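Local coordinates for protein alternansucrase (Leuconostoc mesenteroides, PDB 6HVG) that is a large multidomain protein of glycoside hydrolase family 70, combining a TIM-barrel-type catalytic domain with repeats of the choline-binding and cell-wall-binding type, at residues E1278-L1283 and S1307-K1312; A1266-F1271 and K1312-E1317; L382-N387 and N1287-T1292; L410-W415 and A1258-K1263; A394-D399 and W415-D420. One frame throughout, in Å; residues are numbered along the deposited sequence.

Interaction 1: residues E1278-L1283 and S1307-K1312; sequences EVFLPL and SGYQAK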
# COMPACT_ATOMS: atom_id res chain seq x y z
N GLU A 1278 22.89 33.76 18.24
CA GLU A 1278 21.48 33.54 17.89
C GLU A 1278 20.88 32.39 18.72
O GLU A 1278 20.13 31.55 18.21
CB GLU A 1278 21.37 33.28 16.38
CG GLU A 1278 22.31 32.19 15.86
CD GLU A 1278 22.15 31.94 14.37
OE1 GLU A 1278 21.92 32.93 13.63
OE2 GLU A 1278 22.27 30.76 13.94
N VAL A 1279 21.21 32.38 20.00
CA VAL A 1279 20.69 31.41 20.94
C VAL A 1279 19.24 31.73 21.27
O VAL A 1279 18.89 32.88 21.44
CB VAL A 1279 21.55 31.35 22.23
CG1 VAL A 1279 20.82 30.69 23.40
CG2 VAL A 1279 22.82 30.59 21.95
N PHE A 1280 18.41 30.71 21.35
CA PHE A 1280 17.06 30.86 21.87
C PHE A 1280 16.79 29.67 22.78
O PHE A 1280 16.78 28.53 22.31
CB PHE A 1280 16.04 30.91 20.74
CG PHE A 1280 14.63 31.19 21.19
CD1 PHE A 1280 14.28 32.44 21.69
CD2 PHE A 1280 13.65 30.22 21.11
CE1 PHE A 1280 12.99 32.70 22.12
CE2 PHE A 1280 12.35 30.48 21.53
CZ PHE A 1280 12.02 31.73 22.03
N LEU A 1281 16.61 29.94 24.07
CA LEU A 1281 16.28 28.91 25.04
C LEU A 1281 15.17 29.38 25.95
O LEU A 1281 14.88 30.58 26.00
CB LEU A 1281 17.49 28.58 25.90
CG LEU A 1281 18.58 27.77 25.23
CD1 LEU A 1281 19.89 27.97 25.99
CD2 LEU A 1281 18.20 26.30 25.16
N PRO A 1282 14.52 28.46 26.68
CA PRO A 1282 13.61 28.89 27.71
C PRO A 1282 14.38 29.68 28.74
O PRO A 1282 15.54 29.37 28.97
CB PRO A 1282 13.10 27.58 28.31
CG PRO A 1282 13.37 26.53 27.30
CD PRO A 1282 14.61 26.99 26.60
N LEU A 1283 13.76 30.68 29.34
CA LEU A 1283 14.49 31.56 30.26
C LEU A 1283 14.94 30.85 31.54
O LEU A 1283 15.93 31.25 32.12
CB LEU A 1283 13.65 32.80 30.59
CG LEU A 1283 13.35 33.77 29.43
CD1 LEU A 1283 12.29 34.77 29.87
CD2 LEU A 1283 14.56 34.50 28.95
N SER A 1307 8.10 29.14 29.09
CA SER A 1307 9.46 29.57 28.86
C SER A 1307 9.66 31.06 29.09
O SER A 1307 10.78 31.57 28.95
CB SER A 1307 9.86 29.22 27.42
OG SER A 1307 9.79 27.82 27.20
N GLY A 1308 8.61 31.76 29.46
CA GLY A 1308 8.71 33.16 29.83
C GLY A 1308 8.51 34.21 28.76
O GLY A 1308 8.86 35.35 28.99
N TYR A 1309 7.95 33.85 27.61
CA TYR A 1309 7.83 34.81 26.50
C TYR A 1309 6.38 35.15 26.22
O TYR A 1309 5.49 34.34 26.47
CB TYR A 1309 8.46 34.26 25.26
CG TYR A 1309 9.90 33.90 25.44
CD1 TYR A 1309 10.88 34.87 25.46
CD2 TYR A 1309 10.30 32.56 25.57
CE1 TYR A 1309 12.23 34.54 25.59
CE2 TYR A 1309 11.64 32.21 25.72
CZ TYR A 1309 12.60 33.21 25.73
OH TYR A 1309 13.93 32.91 25.89
N GLN A 1310 6.14 36.37 25.73
CA GLN A 1310 4.80 36.83 25.47
C GLN A 1310 4.24 36.25 24.19
O GLN A 1310 4.93 36.16 23.19
CB GLN A 1310 4.78 38.35 25.37
CG GLN A 1310 3.36 38.92 25.54
CD GLN A 1310 3.27 40.41 25.35
OE1 GLN A 1310 4.29 41.08 25.19
NE2 GLN A 1310 2.05 40.94 25.37
N ALA A 1311 2.96 35.87 24.25
CA ALA A 1311 2.25 35.34 23.09
C ALA A 1311 1.90 36.47 22.15
O ALA A 1311 1.14 37.37 22.50
CB ALA A 1311 0.98 34.61 23.53
N LYS A 1312 2.44 36.41 20.95
CA LYS A 1312 2.07 37.34 19.87
C LYS A 1312 1.85 36.57 18.59
O LYS A 1312 2.69 35.76 18.21
CB LYS A 1312 3.17 38.37 19.59
CG LYS A 1312 3.53 39.20 20.79
CD LYS A 1312 4.43 40.37 20.41
CE LYS A 1312 4.63 41.25 21.63
NZ LYS A 1312 5.51 42.40 21.36
O HOH W 1 16.88 33.22 24.92
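Two loops of the small module next to the repeat region, one running through F1280, P1282 and L1283 and the other through S1307 and Y1309, close on each other around a single tyrosine ring. Y1309 reaches across between two side chains. On one face lies F1280, in an offset stack with centroids 4.9 Å apart and planes at 29°, while L1283 lies toward the rim of the opposite face. F1280 reaches the tyrosine with the far end of its ring, CE1 coming to 3.7 Å from Y1309 CZ. With CG of Y1309 set anti to its own carbonyl carbon (chi1 -57°), the phenol is directed into this slot, and its hydroxyl donates to L1281 O at 2.5 Å, meeting that acceptor almost head-on in the plane of the ring. A water also gives a hydrogen bond to Y1309 OH. Beyond the ring the backbones are pinned by L1283 N to S1307 O (3.1 Å, N-H...O 168°). P1282 CB rests 3.5 Å from S1307 OG, whose hydroxyl is engaged by W443 NE1. G1308 has a positive phi, a conformation that glycine adopts readily. The tyrosine thus suits its place twice over: its ring packs against F1280 and L1283, while its hydroxyl supplies a polar partner for the carbonyl of buried L1281, which probably limits how the ring can shift.

Interaction 2: residues A1266-F1271 and K1312-E1317; sequences ATNQYF and KDTFIE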
# COMPACT_ATOMS: atom_id res chain seq x y z
N ALA A 1266 4.39 30.54 22.27
CA ALA A 1266 4.04 31.96 22.31
C ALA A 1266 4.55 32.75 21.12
O ALA A 1266 3.81 33.54 20.52
CB ALA A 1266 4.58 32.55 23.58
N THR A 1267 5.82 32.54 20.79
CA THR A 1267 6.47 33.21 19.68
C THR A 1267 6.58 32.34 18.43
O THR A 1267 6.85 32.86 17.36
CB THR A 1267 7.88 33.58 20.07
OG1 THR A 1267 8.56 32.41 20.53
CG2 THR A 1267 7.86 34.58 21.19
N ASN A 1268 6.33 31.04 18.59
CA ASN A 1268 6.48 30.02 17.54
C ASN A 1268 7.90 29.86 17.02
O ASN A 1268 8.10 29.27 15.99
CB ASN A 1268 5.50 30.26 16.41
CG ASN A 1268 4.06 30.13 16.87
OD1 ASN A 1268 3.61 29.05 17.28
ND2 ASN A 1268 3.30 31.22 16.75
N GLN A 1269 8.89 30.34 17.77
CA GLN A 1269 10.29 30.17 17.43
C GLN A 1269 10.81 28.88 18.04
O GLN A 1269 10.41 28.51 19.15
CB GLN A 1269 11.09 31.36 17.96
CG GLN A 1269 12.55 31.37 17.54
CD GLN A 1269 13.29 32.57 18.06
OE1 GLN A 1269 12.72 33.41 18.74
NE2 GLN A 1269 14.57 32.65 17.75
N TYR A 1270 11.68 28.19 17.32
CA TYR A 1270 12.21 26.91 17.78
C TYR A 1270 13.48 27.17 18.58
O TYR A 1270 14.23 28.07 18.28
CB TYR A 1270 12.51 25.98 16.61
CG TYR A 1270 11.29 25.34 15.93
CD1 TYR A 1270 10.63 25.97 14.89
CD2 TYR A 1270 10.82 24.08 16.31
CE1 TYR A 1270 9.54 25.40 14.26
CE2 TYR A 1270 9.73 23.50 15.68
CZ TYR A 1270 9.11 24.17 14.65
OH TYR A 1270 8.02 23.61 14.04
N PHE A 1271 13.72 26.38 19.61
CA PHE A 1271 14.94 26.58 20.40
C PHE A 1271 16.17 26.20 19.59
O PHE A 1271 16.14 25.23 18.83
CB PHE A 1271 14.88 25.80 21.73
CG PHE A 1271 13.66 26.12 22.56
CD1 PHE A 1271 13.45 27.41 23.01
CD2 PHE A 1271 12.70 25.16 22.82
CE1 PHE A 1271 12.33 27.73 23.73
CE2 PHE A 1271 11.57 25.47 23.55
CZ PHE A 1271 11.38 26.75 24.01
N LYS A 1312 2.44 36.41 20.95
CA LYS A 1312 2.07 37.34 19.87
C LYS A 1312 1.85 36.57 18.59
O LYS A 1312 2.69 35.76 18.21
CB LYS A 1312 3.17 38.37 19.59
CG LYS A 1312 3.53 39.20 20.79
CD LYS A 1312 4.43 40.37 20.41
CE LYS A 1312 4.63 41.25 21.63
NZ LYS A 1312 5.51 42.40 21.36
N ASP A 1313 0.72 36.84 17.93
CA ASP A 1313 0.40 36.26 16.63
C ASP A 1313 0.47 34.74 16.71
O ASP A 1313 1.27 34.10 16.05
CB ASP A 1313 1.35 36.83 15.57
CG ASP A 1313 1.01 36.40 14.16
OD1 ASP A 1313 -0.18 36.12 13.88
OD2 ASP A 1313 1.96 36.37 13.33
N THR A 1314 -0.37 34.19 17.58
CA THR A 1314 -0.35 32.77 17.86
C THR A 1314 -1.61 32.34 18.57
O THR A 1314 -2.26 33.14 19.24
CB THR A 1314 0.85 32.40 18.73
OG1 THR A 1314 1.04 30.99 18.70
CG2 THR A 1314 0.63 32.81 20.16
N PHE A 1315 -1.96 31.08 18.42
CA PHE A 1315 -3.09 30.48 19.13
C PHE A 1315 -2.56 29.80 20.39
O PHE A 1315 -1.49 29.23 20.38
CB PHE A 1315 -3.78 29.46 18.23
CG PHE A 1315 -4.71 30.06 17.22
CD1 PHE A 1315 -4.26 30.51 15.99
CD2 PHE A 1315 -6.06 30.16 17.51
CE1 PHE A 1315 -5.15 31.04 15.06
CE2 PHE A 1315 -6.94 30.69 16.59
CZ PHE A 1315 -6.49 31.14 15.38
N ILE A 1316 -3.31 29.90 21.47
CA ILE A 1316 -2.87 29.39 22.78
C ILE A 1316 -4.04 28.68 23.44
O ILE A 1316 -5.18 29.16 23.39
CB ILE A 1316 -2.41 30.53 23.72
CG1 ILE A 1316 -1.16 31.22 23.20
CG2 ILE A 1316 -2.15 29.99 25.12
CD1 ILE A 1316 0.13 30.40 23.30
N GLU A 1317 -3.73 27.55 24.05
CA GLU A 1317 -4.73 26.75 24.74
C GLU A 1317 -4.48 26.80 26.24
O GLU A 1317 -3.37 26.55 26.68
CB GLU A 1317 -4.66 25.30 24.27
CG GLU A 1317 -5.74 24.40 24.87
CD GLU A 1317 -5.59 22.94 24.52
OE1 GLU A 1317 -4.54 22.56 23.96
OE2 GLU A 1317 -6.55 22.18 24.79
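A1266 and N1268 of a loop meet K1312 and T1314 through two polar links. In the first, K1312 N donates to A1266 O at 3.2 Å (N-H...O 153°), coming from above the carbonyl plane. In the second, N1268 ND2 makes a weak bond to T1314 OG1 at 3.0 Å. The methyl of the same threonine lies close by, with CG2 3.3 Å from A1266 O, and I1316 CD1 approaches A1266 CA at 4.3 Å. Both ends of the weak bond are positioned by a second shell. T1314 OG1, set anti to its backbone N (chi1 -165°), is also hydrogen-bonded to W1265 O, and N1268 OD1 accepts a weak bond from K1263 NZ. N1268 has left-handed backbone angles, which asparagine tolerates well. D1313, likewise at positive phi, forms with T1314 a G1 beta bulge opposite F1326, and its carboxylate bonds to Y1325 OH; strand 1314-1317 then pairs with strand 1323-1326. Since W1265 O can only accept, the threonine hydroxyl would donate to it and receive from the amide. One hydroxyl therefore relays between loop backbone and loop side chain, tying the start of this hairpin to the segment 1266-1271.

Interaction 3: residues L382-N387 and N1287-T1292; sequences LVSQSN and NKDAQT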
# COMPACT_ATOMS: atom_id res chain seq x y z
N LEU A 382 -0.60 35.46 36.15
CA LEU A 382 0.83 35.59 35.88
C LEU A 382 1.60 35.22 37.14
O LEU A 382 1.32 35.75 38.21
CB LEU A 382 1.18 37.00 35.39
CG LEU A 382 2.57 37.16 34.78
CD1 LEU A 382 2.74 36.28 33.54
CD2 LEU A 382 2.79 38.62 34.39
N VAL A 383 2.53 34.28 37.03
CA VAL A 383 3.36 33.89 38.15
C VAL A 383 4.81 33.78 37.74
O VAL A 383 5.13 33.45 36.61
CB VAL A 383 2.94 32.56 38.82
CG1 VAL A 383 1.56 32.69 39.44
CG2 VAL A 383 3.02 31.40 37.87
N SER A 384 5.68 34.08 38.68
CA SER A 384 7.11 33.93 38.49
C SER A 384 7.53 32.52 38.87
O SER A 384 7.06 31.96 39.86
CB SER A 384 7.83 34.93 39.38
OG SER A 384 9.20 35.01 39.04
N GLN A 385 8.40 31.93 38.08
CA GLN A 385 8.79 30.57 38.31
C GLN A 385 10.12 30.44 39.02
O GLN A 385 10.39 29.38 39.61
CB GLN A 385 8.83 29.83 36.97
CG GLN A 385 7.43 29.62 36.37
CD GLN A 385 7.41 28.66 35.23
OE1 GLN A 385 7.03 27.50 35.39
NE2 GLN A 385 7.81 29.14 34.05
N SER A 386 10.93 31.50 39.01
CA SER A 386 12.26 31.43 39.60
C SER A 386 12.22 31.24 41.11
O SER A 386 11.35 31.80 41.80
CB SER A 386 13.09 32.66 39.22
OG SER A 386 12.51 33.84 39.70
N ASN A 387 13.14 30.43 41.62
CA ASN A 387 13.27 30.15 43.03
C ASN A 387 14.71 29.70 43.36
O ASN A 387 15.61 29.95 42.57
CB ASN A 387 12.19 29.13 43.43
CG ASN A 387 12.31 27.80 42.71
OD1 ASN A 387 13.32 27.49 42.07
ND2 ASN A 387 11.31 26.97 42.87
N ASN A 1287 18.99 30.89 33.69
CA ASN A 1287 18.87 31.52 35.01
C ASN A 1287 18.28 32.90 34.92
O ASN A 1287 18.82 33.84 35.49
CB ASN A 1287 20.22 31.57 35.75
CG ASN A 1287 20.08 31.86 37.24
OD1 ASN A 1287 19.05 31.60 37.85
ND2 ASN A 1287 21.09 32.45 37.82
N LYS A 1288 17.19 33.03 34.17
CA LYS A 1288 16.47 34.27 34.12
C LYS A 1288 15.11 33.91 34.58
O LYS A 1288 14.78 32.74 34.67
CB LYS A 1288 16.44 34.84 32.70
CG LYS A 1288 17.81 35.29 32.23
CD LYS A 1288 17.66 36.10 30.95
CE LYS A 1288 19.01 36.42 30.30
NZ LYS A 1288 19.88 37.21 31.23
N ASP A 1289 14.30 34.92 34.89
CA ASP A 1289 12.97 34.70 35.43
C ASP A 1289 11.93 34.56 34.35
O ASP A 1289 11.78 35.44 33.51
CB ASP A 1289 12.58 35.87 36.33
CG ASP A 1289 11.19 35.69 36.94
OD1 ASP A 1289 10.77 34.56 37.23
OD2 ASP A 1289 10.53 36.71 37.16
N ALA A 1290 11.25 33.41 34.35
CA ALA A 1290 10.26 33.08 33.35
C ALA A 1290 8.91 33.24 34.00
O ALA A 1290 8.62 32.56 34.96
CB ALA A 1290 10.46 31.65 32.87
N GLN A 1291 8.09 34.15 33.50
CA GLN A 1291 6.77 34.33 34.07
C GLN A 1291 5.79 33.69 33.14
O GLN A 1291 5.94 33.77 31.91
CB GLN A 1291 6.48 35.81 34.24
CG GLN A 1291 7.40 36.46 35.23
CD GLN A 1291 7.16 37.94 35.37
OE1 GLN A 1291 7.17 38.67 34.37
NE2 GLN A 1291 6.95 38.39 36.60
N THR A 1292 4.77 33.07 33.71
CA THR A 1292 3.84 32.34 32.87
C THR A 1292 2.42 32.53 33.34
O THR A 1292 2.15 32.48 34.53
CB THR A 1292 4.24 30.86 32.77
OG1 THR A 1292 3.35 30.16 31.91
CG2 THR A 1292 4.24 30.20 34.12
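V383 and T1292 form the hydrogen-bonded pair of a short antiparallel ladder, with V383 N donating to T1292 O at 3.1 Å and T1292 N returning to V383 O at 2.9 Å, this second bond lying in the carbonyl plane. S384 and Q1291 make the neighbouring non-hydrogen-bonded pair, and Q385 N continues the ladder to A1290 O at 3.2 Å. The close-packed side carries V383 and T1292, whose CG2 methyls are 4.1 Å apart, and Q385 joins them from beyond the paired residues. The Q385 carboxamide lies over the threonine methyl, CD to CG2 3.7 Å, and NE2 is 3.8 Å from A1290 CB. Its polar ends are used beyond the ladder, OE1 with N478 and NE2 with I1306 O, while T1292 OG1 bonds to Y1304 O; a glutamine can thus pack by the face of its amide and still satisfy both ends. The face of S384 and Q1291 is more open to solvent. There D1289, its CG anti to the backbone N (chi1 -179°), brings OD1 to two serine hydroxyls: a weak bond from S386 OG at 3.1 Å, and one from S384 OG whose modelled length is too short to trust. L382 CD1 lies 3.8 Å from Q1291 CB at the edge. Joining residues some 900 positions apart, this two-stranded antiparallel sheet is consistent with the discontinuous domains of family 70, in which segments flanking the catalytic core in sequence come together.

Interaction 4: residues L410-W415 and A1258-K1263; sequences LTADTW and AYYVLK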
# COMPACT_ATOMS: atom_id res chain seq x y z
N LEU A 410 16.65 21.34 19.64
CA LEU A 410 16.46 20.43 20.75
C LEU A 410 15.29 19.51 20.48
O LEU A 410 14.42 19.84 19.70
CB LEU A 410 16.16 21.21 22.04
CG LEU A 410 17.08 22.36 22.42
CD1 LEU A 410 16.64 22.92 23.75
CD2 LEU A 410 18.53 21.93 22.48
N THR A 411 15.27 18.36 21.15
CA THR A 411 14.22 17.38 20.98
C THR A 411 13.60 17.02 22.32
O THR A 411 14.16 17.30 23.35
CB THR A 411 14.75 16.09 20.24
OG1 THR A 411 15.78 15.44 20.99
CG2 THR A 411 15.32 16.43 18.87
N ALA A 412 12.45 16.37 22.30
CA ALA A 412 11.76 15.99 23.54
C ALA A 412 12.64 15.12 24.48
O ALA A 412 12.57 15.25 25.70
CB ALA A 412 10.46 15.25 23.21
N ASP A 413 13.46 14.26 23.89
CA ASP A 413 14.31 13.33 24.64
C ASP A 413 15.73 13.86 24.82
O ASP A 413 16.65 13.12 25.19
CB ASP A 413 14.33 11.96 23.95
CG ASP A 413 14.83 12.05 22.51
OD1 ASP A 413 15.13 13.15 22.02
OD2 ASP A 413 14.92 11.00 21.86
N THR A 414 15.93 15.15 24.55
CA THR A 414 17.20 15.85 24.84
C THR A 414 17.54 15.79 26.31
O THR A 414 16.67 15.98 27.16
CB THR A 414 17.13 17.34 24.45
OG1 THR A 414 17.29 17.49 23.04
CG2 THR A 414 18.26 18.14 25.11
N TRP A 415 18.81 15.51 26.58
CA TRP A 415 19.39 15.68 27.89
C TRP A 415 20.36 16.86 27.82
O TRP A 415 20.95 17.11 26.76
CB TRP A 415 20.13 14.40 28.30
CG TRP A 415 19.22 13.26 28.69
CD1 TRP A 415 18.03 12.92 28.11
CD2 TRP A 415 19.43 12.32 29.75
NE1 TRP A 415 17.49 11.85 28.75
CE2 TRP A 415 18.33 11.45 29.75
CE3 TRP A 415 20.44 12.12 30.68
CZ2 TRP A 415 18.21 10.40 30.67
CZ3 TRP A 415 20.32 11.07 31.61
CH2 TRP A 415 19.23 10.22 31.58
N ALA A 1258 4.84 15.76 15.23
CA ALA A 1258 4.88 17.06 14.59
C ALA A 1258 5.77 18.05 15.34
O ALA A 1258 6.34 18.96 14.74
CB ALA A 1258 3.47 17.62 14.48
N TYR A 1259 5.88 17.89 16.67
CA TYR A 1259 6.66 18.84 17.49
C TYR A 1259 7.65 18.13 18.41
O TYR A 1259 7.77 18.47 19.58
CB TYR A 1259 5.72 19.76 18.27
CG TYR A 1259 4.83 20.57 17.35
CD1 TYR A 1259 5.36 21.61 16.61
CD2 TYR A 1259 3.47 20.27 17.21
CE1 TYR A 1259 4.56 22.35 15.75
CE2 TYR A 1259 2.66 21.01 16.35
CZ TYR A 1259 3.21 22.04 15.63
OH TYR A 1259 2.43 22.78 14.76
N TYR A 1260 8.34 17.13 17.87
CA TYR A 1260 9.47 16.49 18.54
C TYR A 1260 10.66 17.46 18.58
O TYR A 1260 11.48 17.39 19.48
CB TYR A 1260 9.83 15.21 17.79
CG TYR A 1260 10.97 14.39 18.34
CD1 TYR A 1260 10.85 13.75 19.55
CD2 TYR A 1260 12.15 14.24 17.63
CE1 TYR A 1260 11.88 12.99 20.05
CE2 TYR A 1260 13.20 13.49 18.13
CZ TYR A 1260 13.06 12.87 19.33
OH TYR A 1260 14.11 12.12 19.83
N VAL A 1261 10.73 18.34 17.58
CA VAL A 1261 11.67 19.46 17.59
C VAL A 1261 11.02 20.57 18.40
O VAL A 1261 9.95 21.05 18.05
CB VAL A 1261 11.96 19.99 16.18
CG1 VAL A 1261 12.96 21.15 16.24
CG2 VAL A 1261 12.51 18.89 15.28
N LEU A 1262 11.67 20.98 19.49
CA LEU A 1262 11.02 21.79 20.52
C LEU A 1262 10.89 23.26 20.17
O LEU A 1262 11.78 23.86 19.58
CB LEU A 1262 11.76 21.65 21.84
CG LEU A 1262 11.75 20.23 22.39
CD1 LEU A 1262 12.66 20.08 23.60
CD2 LEU A 1262 10.34 19.84 22.75
N LYS A 1263 9.76 23.81 20.59
CA LYS A 1263 9.25 25.09 20.12
C LYS A 1263 8.56 25.80 21.27
O LYS A 1263 8.03 25.16 22.17
CB LYS A 1263 8.28 24.78 19.00
CG LYS A 1263 7.67 25.93 18.21
CD LYS A 1263 6.30 25.49 17.69
CE LYS A 1263 5.72 26.34 16.58
NZ LYS A 1263 4.29 25.94 16.35
O HOH W 2 14.35 23.39 19.16
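T411 lies over one face of the Y1260 ring: its CB sits 3.9 Å from the ring centroid and 22° off the normal, a CH-pi contact, while A412 CB touches CD1 of the same ring at 4.0 Å. Y1260 reaches under the turn because its CG is anti to the backbone N (chi1 -180°). At the far end of the ring the carboxylate of D413 comes near the phenol oxygen, but the model is too close there, and this approach is doubtful. L1262 comes toward the other segment, bringing CD1 to 4.0 Å from L410 CB. Its backbone N donates to L410 O (3.0 Å, N-H...O 168°), and A412 N makes a weak bond to Y1260 O. A water also bridges L410 N and L1262 O. Residues T411 to T414 form a type I turn, braced by T411 OG1 to D413 OD1 (2.6 Å) and by T411 N to T414 OG1 (2.9 Å). Threonine suits its place here, offering a CH group to the ring and a hydroxyl to the aspartate. With T411 donating from both its hydroxyl and its backbone N to side chains of the same turn, the turn holds its own shape while T411 CB covers the face of Y1260.

Interaction 5: residues A394-D399 and W415-D420; sequences AAKSYD and WYRPTD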
# COMPACT_ATOMS: atom_id res chain seq x y z
N ALA A 394 19.76 25.51 35.91
CA ALA A 394 20.05 26.20 34.66
C ALA A 394 21.17 25.52 33.90
O ALA A 394 21.99 24.79 34.46
CB ALA A 394 20.40 27.65 34.93
N ALA A 395 21.21 25.76 32.59
CA ALA A 395 22.23 25.19 31.74
C ALA A 395 23.60 25.74 32.10
O ALA A 395 23.74 26.94 32.34
CB ALA A 395 21.90 25.50 30.28
N LYS A 396 24.59 24.84 32.16
CA LYS A 396 25.99 25.20 32.40
C LYS A 396 26.49 26.10 31.29
O LYS A 396 27.31 26.98 31.53
CB LYS A 396 26.86 23.93 32.43
CG LYS A 396 28.35 24.15 32.67
CD LYS A 396 28.65 24.62 34.07
CE LYS A 396 30.14 24.87 34.27
NZ LYS A 396 30.42 25.49 35.60
N SER A 397 26.00 25.86 30.09
CA SER A 397 26.47 26.50 28.90
C SER A 397 25.31 26.52 27.90
O SER A 397 24.44 25.63 27.93
CB SER A 397 27.63 25.69 28.34
OG SER A 397 28.33 26.38 27.33
N TYR A 398 25.31 27.52 27.01
CA TYR A 398 24.27 27.63 25.97
C TYR A 398 24.83 27.24 24.60
O TYR A 398 24.94 28.07 23.69
CB TYR A 398 23.69 29.05 25.93
CG TYR A 398 23.42 29.65 27.30
CD1 TYR A 398 22.89 28.88 28.33
CD2 TYR A 398 23.66 31.00 27.55
CE1 TYR A 398 22.63 29.43 29.58
CE2 TYR A 398 23.39 31.56 28.79
CZ TYR A 398 22.88 30.77 29.81
OH TYR A 398 22.63 31.29 31.06
N ASP A 399 25.17 25.96 24.44
CA ASP A 399 25.83 25.47 23.22
C ASP A 399 25.81 23.94 23.15
O ASP A 399 25.27 23.27 24.03
CB ASP A 399 27.27 26.01 23.12
CG ASP A 399 28.11 25.70 24.36
OD1 ASP A 399 27.81 24.71 25.06
OD2 ASP A 399 29.06 26.47 24.63
N TRP A 415 18.81 15.51 26.58
CA TRP A 415 19.39 15.68 27.89
C TRP A 415 20.36 16.86 27.82
O TRP A 415 20.95 17.11 26.76
CB TRP A 415 20.13 14.40 28.30
CG TRP A 415 19.22 13.26 28.69
CD1 TRP A 415 18.03 12.92 28.11
CD2 TRP A 415 19.43 12.32 29.75
NE1 TRP A 415 17.49 11.85 28.75
CE2 TRP A 415 18.33 11.45 29.75
CE3 TRP A 415 20.44 12.12 30.68
CZ2 TRP A 415 18.21 10.40 30.67
CZ3 TRP A 415 20.32 11.07 31.61
CH2 TRP A 415 19.23 10.22 31.58
N TYR A 416 20.49 17.58 28.94
CA TYR A 416 21.37 18.74 29.03
C TYR A 416 22.24 18.67 30.29
O TYR A 416 22.02 17.81 31.15
CB TYR A 416 20.57 20.05 28.98
CG TYR A 416 19.88 20.43 30.26
CD1 TYR A 416 18.81 19.70 30.74
CD2 TYR A 416 20.29 21.55 30.99
CE1 TYR A 416 18.18 20.06 31.92
CE2 TYR A 416 19.66 21.91 32.17
CZ TYR A 416 18.60 21.16 32.63
OH TYR A 416 17.96 21.52 33.79
N ARG A 417 23.22 19.56 30.39
CA ARG A 417 24.10 19.64 31.54
C ARG A 417 23.65 20.78 32.44
O ARG A 417 23.88 21.94 32.10
CB ARG A 417 25.55 19.86 31.10
CG ARG A 417 26.55 19.86 32.25
CD ARG A 417 27.92 20.41 31.86
NE ARG A 417 28.86 20.37 32.99
CZ ARG A 417 30.10 20.85 32.95
NH1 ARG A 417 30.58 21.42 31.86
NH2 ARG A 417 30.87 20.74 34.03
N PRO A 418 23.01 20.47 33.58
CA PRO A 418 22.68 21.57 34.50
C PRO A 418 23.91 22.09 35.20
O PRO A 418 24.86 21.36 35.35
CB PRO A 418 21.74 20.91 35.53
CG PRO A 418 22.11 19.47 35.50
CD PRO A 418 22.48 19.19 34.06
N THR A 419 23.88 23.34 35.64
CA THR A 419 25.01 23.92 36.35
C THR A 419 25.44 23.04 37.54
O THR A 419 26.62 22.68 37.67
CB THR A 419 24.67 25.36 36.82
OG1 THR A 419 24.35 26.16 35.68
CG2 THR A 419 25.84 26.00 37.56
N ASP A 420 24.48 22.72 38.40
CA ASP A 420 24.70 21.87 39.58
C ASP A 420 23.74 20.67 39.56
O ASP A 420 22.73 20.67 38.84
CB ASP A 420 24.50 22.65 40.90
CG ASP A 420 25.47 23.81 41.06
OD1 ASP A 420 26.70 23.59 41.12
OD2 ASP A 420 25.00 24.95 41.16
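A394 O takes two donors from one residue, T419. The backbone N-H of T419 points at it from 2.7 Å, nearly along the C=O axis, and T419 OG1 gives a second bond at 3.0 Å from well above the carbonyl plane. The threonine hydroxyl is placed for this by its first torsion (chi1 -59°), which sets OG1 beside the residue's own N. In the other direction K396 N donates to R417 O at 3.0 Å (N-H...O 171°), so that A395 and P418 are bridged backbone to backbone. Proline is no loss at this position, since the flanking residues make the bonds. Alongside, K396 and R417 run the same way, and K396 CG lies over one face of the guanidinium, 3.6 Å from R417 NH1. The lysine bends at its second torsion, and its NZ stays 5.0 Å from R417 NH2; R417 NH2 in turn bonds to S431 O, which holds the planar group. The Y416 ring meets the backbone of A394 and A395 by its edge, and its CD2 is 4.3 Å from the small A395 CB, while its hydroxyl bonds to N393 O. The result is an isolated beta bridge just past the end of helix 390-393, tying the exit of that helix to the chain that follows strand 415-416.

All five contacts cluster in one region, on the same side of the chain's centre, and none involves the calcium ligands E575, D581, N625 and D1159. Interactions 1 and 2 share K1312 and have centres about 9 Å apart, with F1280 packed against Q1269, Y1270 and F1271. Interaction 3 adjoins interaction 1 through L1283 O and K1288 N (3.0 Å, probably a hydrogen bond). Interaction 4 is linked to interaction 2 by F1271 N and L1262 O (3.2 Å, likewise probable) and shares W415 with interaction 5. Interactions 2 and 5 are farthest apart, with centres about 24 Å from each other. Interactions 3 and 4 both join residues from around position 400 to residues near 1260-1290, bringing together parts of the chain more than 800 residues apart.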